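Long-range contact in titin (Homo sapiens, PDB 5JDJ), which is a giant muscle protein that probably acts as an elastic scaffold of the sarcomere, represented here by one immunoglobulin domain of its I-band: residues K10-I15 against D82-T87. Residues are numbered along the deposited sequence; the frame is centred on the assembly and turned at random.
With CA (calcium ion), chain Q.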
ATOM      1  N   LYS A  10      14.262  10.088  -1.725  1.00 12.05           N
ATOM      2  CA  LYS A  10      13.639  11.057  -2.630  1.00 13.54           C
ATOM      3  C   LYS A  10      12.432  11.667  -1.932  1.00 16.56           C
ATOM      4  O   LYS A  10      11.582  10.953  -1.424  1.00 15.89           O
ATOM      5  CB  LYS A  10      13.230  10.396  -3.958  1.00 14.51           C
ATOM      6  CG  LYS A  10      12.768  11.389  -5.035  1.00 19.14           C
ATOM      7  CD  LYS A  10      12.511  10.685  -6.385  1.00 15.19           C
ATOM      8  CE  LYS A  10      12.206  11.686  -7.505  1.00 24.35           C
ATOM      9  NZ  LYS A  10      11.027  12.558  -7.187  1.00 25.82           N
ATOM     10  N   THR A  11      12.366  12.992  -1.872  1.00 10.59           N
ATOM     11  CA  THR A  11      11.314  13.643  -1.112  1.00 11.32           C
ATOM     12  C   THR A  11       9.997  13.654  -1.894  1.00 13.43           C
ATOM     13  O   THR A  11       9.962  13.328  -3.085  1.00 18.17           O
ATOM     14  CB  THR A  11      11.715  15.089  -0.742  1.00 12.86           C
ATOM     15  OG1 THR A  11      10.810  15.624   0.218  1.00 17.56           O
ATOM     16  CG2 THR A  11      11.730  15.955  -1.987  1.00 17.05           C
ATOM     17  N   MET A  12       8.919  14.001  -1.204  1.00 16.06           N
ATOM     18  CA  MET A  12       7.656  14.312  -1.859  1.00 18.20           C
ATOM     19  C   MET A  12       7.528  15.818  -2.028  1.00 17.26           C
ATOM     20  O   MET A  12       8.328  16.582  -1.485  1.00 19.23           O
ATOM     21  CB  MET A  12       6.469  13.758  -1.063  1.00 14.43           C
ATOM     22  CG  MET A  12       6.296  14.371   0.300  1.00 19.78           C
ATOM     23  SD  MET A  12       5.552  13.178   1.433  1.00 25.75           S
ATOM     24  CE  MET A  12       5.264  14.166   2.880  1.00 18.31           C
ATOM     25  N   LYS A  13       6.520  16.235  -2.784  1.00 21.51           N
ATOM     26  CA  LYS A  13       6.352  17.639  -3.155  1.00 23.06           C
ATOM     27  C   LYS A  13       5.139  18.299  -2.523  1.00 20.77           C
ATOM     28  O   LYS A  13       4.114  17.654  -2.317  1.00 19.25           O
ATOM     29  CB  LYS A  13       6.220  17.771  -4.668  1.00 25.26           C
ATOM     30  CG  LYS A  13       7.368  17.204  -5.463  1.00 27.14           C
ATOM     31  CD  LYS A  13       7.125  17.436  -6.934  1.00 25.46           C
ATOM     32  CE  LYS A  13       8.292  16.942  -7.740  1.00 25.44           C
ATOM     33  NZ  LYS A  13       8.215  17.352  -9.168  1.00 34.66           N
ATOM     34  N   ASN A  14       5.261  19.594  -2.244  1.00 20.97           N
ATOM     35  CA  ASN A  14       4.104  20.422  -1.932  1.00 22.23           C
ATOM     36  C   ASN A  14       3.117  20.349  -3.081  1.00 23.99           C
ATOM     37  O   ASN A  14       3.517  20.261  -4.248  1.00 26.15           O
ATOM     38  CB  ASN A  14       4.520  21.874  -1.683  1.00 22.10           C
ATOM     39  CG  ASN A  14       5.470  22.022  -0.495  1.00 20.36           C
ATOM     40  OD1 ASN A  14       5.270  21.415   0.563  1.00 20.76           O
ATOM     41  ND2 ASN A  14       6.507  22.842  -0.665  1.00 21.27           N
ATOM     42  N   ILE A  15       1.828  20.382  -2.774  1.00 26.32           N
ATOM     43  CA  ILE A  15       0.831  20.252  -3.831  1.00 24.60           C
ATOM     44  C   ILE A  15      -0.460  21.028  -3.536  1.00 31.76           C
ATOM     45  O   ILE A  15      -0.896  21.118  -2.386  1.00 27.69           O
ATOM     46  CB  ILE A  15       0.498  18.769  -4.074  1.00 28.37           C
ATOM     47  CG1 ILE A  15      -0.464  18.616  -5.258  1.00 30.75           C
ATOM     48  CG2 ILE A  15      -0.045  18.126  -2.800  1.00 24.94           C
ATOM     49  CD1 ILE A  15      -0.934  17.216  -5.484  1.00 27.17           C
ATOM     50  N   ASP A  82      13.770   9.243  10.382  1.00 14.83           N
ATOM     51  CA  ASP A  82      13.914  10.089   9.206  1.00 18.05           C
ATOM     52  C   ASP A  82      12.513  10.499   8.774  1.00 21.84           C
ATOM     53  O   ASP A  82      11.609   9.668   8.745  1.00 19.26           O
ATOM     54  CB  ASP A  82      14.633   9.333   8.084  1.00 17.71           C
ATOM     55  CG  ASP A  82      15.122  10.246   6.973  1.00 21.73           C
ATOM     56  OD1 ASP A  82      14.778  11.442   7.000  1.00 24.44           O
ATOM     57  OD2 ASP A  82      15.851   9.762   6.074  1.00 18.83           O
ATOM     58  N   GLN A  83      12.317  11.774   8.467  1.00 17.67           N
ATOM     59  CA  GLN A  83      11.003  12.231   8.035  1.00 15.93           C
ATOM     60  C   GLN A  83      11.099  13.145   6.828  1.00 22.68           C
ATOM     61  O   GLN A  83      12.139  13.750   6.566  1.00 19.49           O
ATOM     62  CB  GLN A  83      10.273  12.972   9.163  1.00 19.86           C
ATOM     63  CG  GLN A  83       9.849  12.093  10.342  1.00 21.32           C
ATOM     64  CD  GLN A  83       9.104  12.884  11.402  1.00 25.36           C
ATOM     65  OE1 GLN A  83       8.722  14.029  11.170  1.00 20.60           O
ATOM     66  NE2 GLN A  83       8.902  12.280  12.577  1.00 23.65           N
ATOM     67  N   VAL A  84       9.996  13.251   6.103  1.00 15.75           N
ATOM     68  CA  VAL A  84       9.885  14.216   5.033  1.00 15.48           C
ATOM     69  C   VAL A  84       8.479  14.796   5.083  1.00 21.80           C
ATOM     70  O   VAL A  84       7.503  14.052   5.211  1.00 17.15           O
ATOM     71  CB  VAL A  84      10.206  13.557   3.664  1.00 25.00           C
ATOM     72  CG1 VAL A  84       9.084  13.744   2.669  1.00 26.90           C
ATOM     73  CG2 VAL A  84      11.486  14.112   3.114  1.00 25.62           C
ATOM     74  N   SER A  85       8.371  16.121   5.020  1.00 20.63           N
ATOM     75  CA  SER A  85       7.061  16.767   5.085  1.00 18.73           C
ATOM     76  C   SER A  85       6.802  17.659   3.884  1.00 25.16           C
ATOM     77  O   SER A  85       7.722  18.242   3.314  1.00 18.26           O
ATOM     78  CB  SER A  85       6.923  17.584   6.365  1.00 20.34           C
ATOM     79  OG  SER A  85       7.084  16.754   7.498  1.00 24.34           O
ATOM     80  N   ALA A  86       5.535  17.742   3.500  1.00 19.95           N
ATOM     81  CA  ALA A  86       5.120  18.585   2.392  1.00 23.19           C
ATOM     82  C   ALA A  86       3.689  18.965   2.665  1.00 23.17           C
ATOM     83  O   ALA A  86       3.029  18.339   3.494  1.00 23.53           O
ATOM     84  CB  ALA A  86       5.262  17.869   1.061  1.00 20.92           C
ATOM     85  N   THR A  87       3.215  19.997   1.984  1.00 21.58           N
ATOM     86  CA  THR A  87       1.938  20.591   2.328  1.00 23.13           C
ATOM     87  C   THR A  87       0.923  20.330   1.242  1.00 21.82           C
ATOM     88  O   THR A  87       1.236  20.423   0.056  1.00 26.29           O
ATOM     89  CB  THR A  87       2.083  22.108   2.555  1.00 22.01           C
ATOM     90  OG1 THR A  87       2.757  22.329   3.799  1.00 32.11           O
ATOM     91  CG2 THR A  87       0.732  22.777   2.616  1.00 28.96           C
TER
HETATM   92 CA    CA Q 101      16.585  12.483   5.648  1.00 42.48          CA
HETATM   93  O   HOH W   1       6.088  22.078   2.821  1.00 30.90           O
HETATM   94  O   HOH W   2      17.240  11.167   3.804  1.00 24.84           O
HETATM   95  O   HOH W   3      14.609  13.600   6.698  1.00 14.37           O
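Two donors grip OD1 of Asn14: the backbone N of Thr87, 2.9 Å from that oxygen, and a water that donates a hydrogen bond to it and reaches weakly on to Thr87 OG1. The Thr87 N-H arrives in the plane of the amide, on a lone pair, and is somewhat bent (150° at the hydrogen). Asn14 has CG anti to its own carbonyl carbon (chi1 -62°), a turn that carries OD1 toward strand 82-87 and brings it to Thr87 N. The next bond is ordinary backbone pairing: Ile15 N to Thr87 O, 2.9 Å and nearly straight, and the pairing continues with Ile15 and Thr89.

Further back along the chain, side chains take over. Met12 places CG between its backbone N and carbonyl carbon (chi1 64°) and then runs out extended, sliding past Val84 in the opposite direction. Its CG sits 3.7 Å from both Val84 CG1 and Ala86 CB, while the CE methyl ends against the main chain, 3.2 Å from Val84 O. Phe25 of strand 23-29, in the facing sheet, touches Met12, Ile15 and Ala86, which places them between the two sheets. Nearer the surface, Thr11 crosses Val84 at about a right angle and puts OG1 3.3 Å from Val84 CG2; that hydroxyl donates to Met12 O within its own segment. At the far end of 82-87, Asp82 binds a calcium ion through its carboxylate, and its OD2 also accepts a bond from Ile8 N.

The chain thus leaves strand 8-10, paired with 23-29 in one sheet, and crosses to strand 15-17, parallel to 82-90 in the other: the A to A' switch beside strand G of an I-set immunoglobulin beta-sandwich.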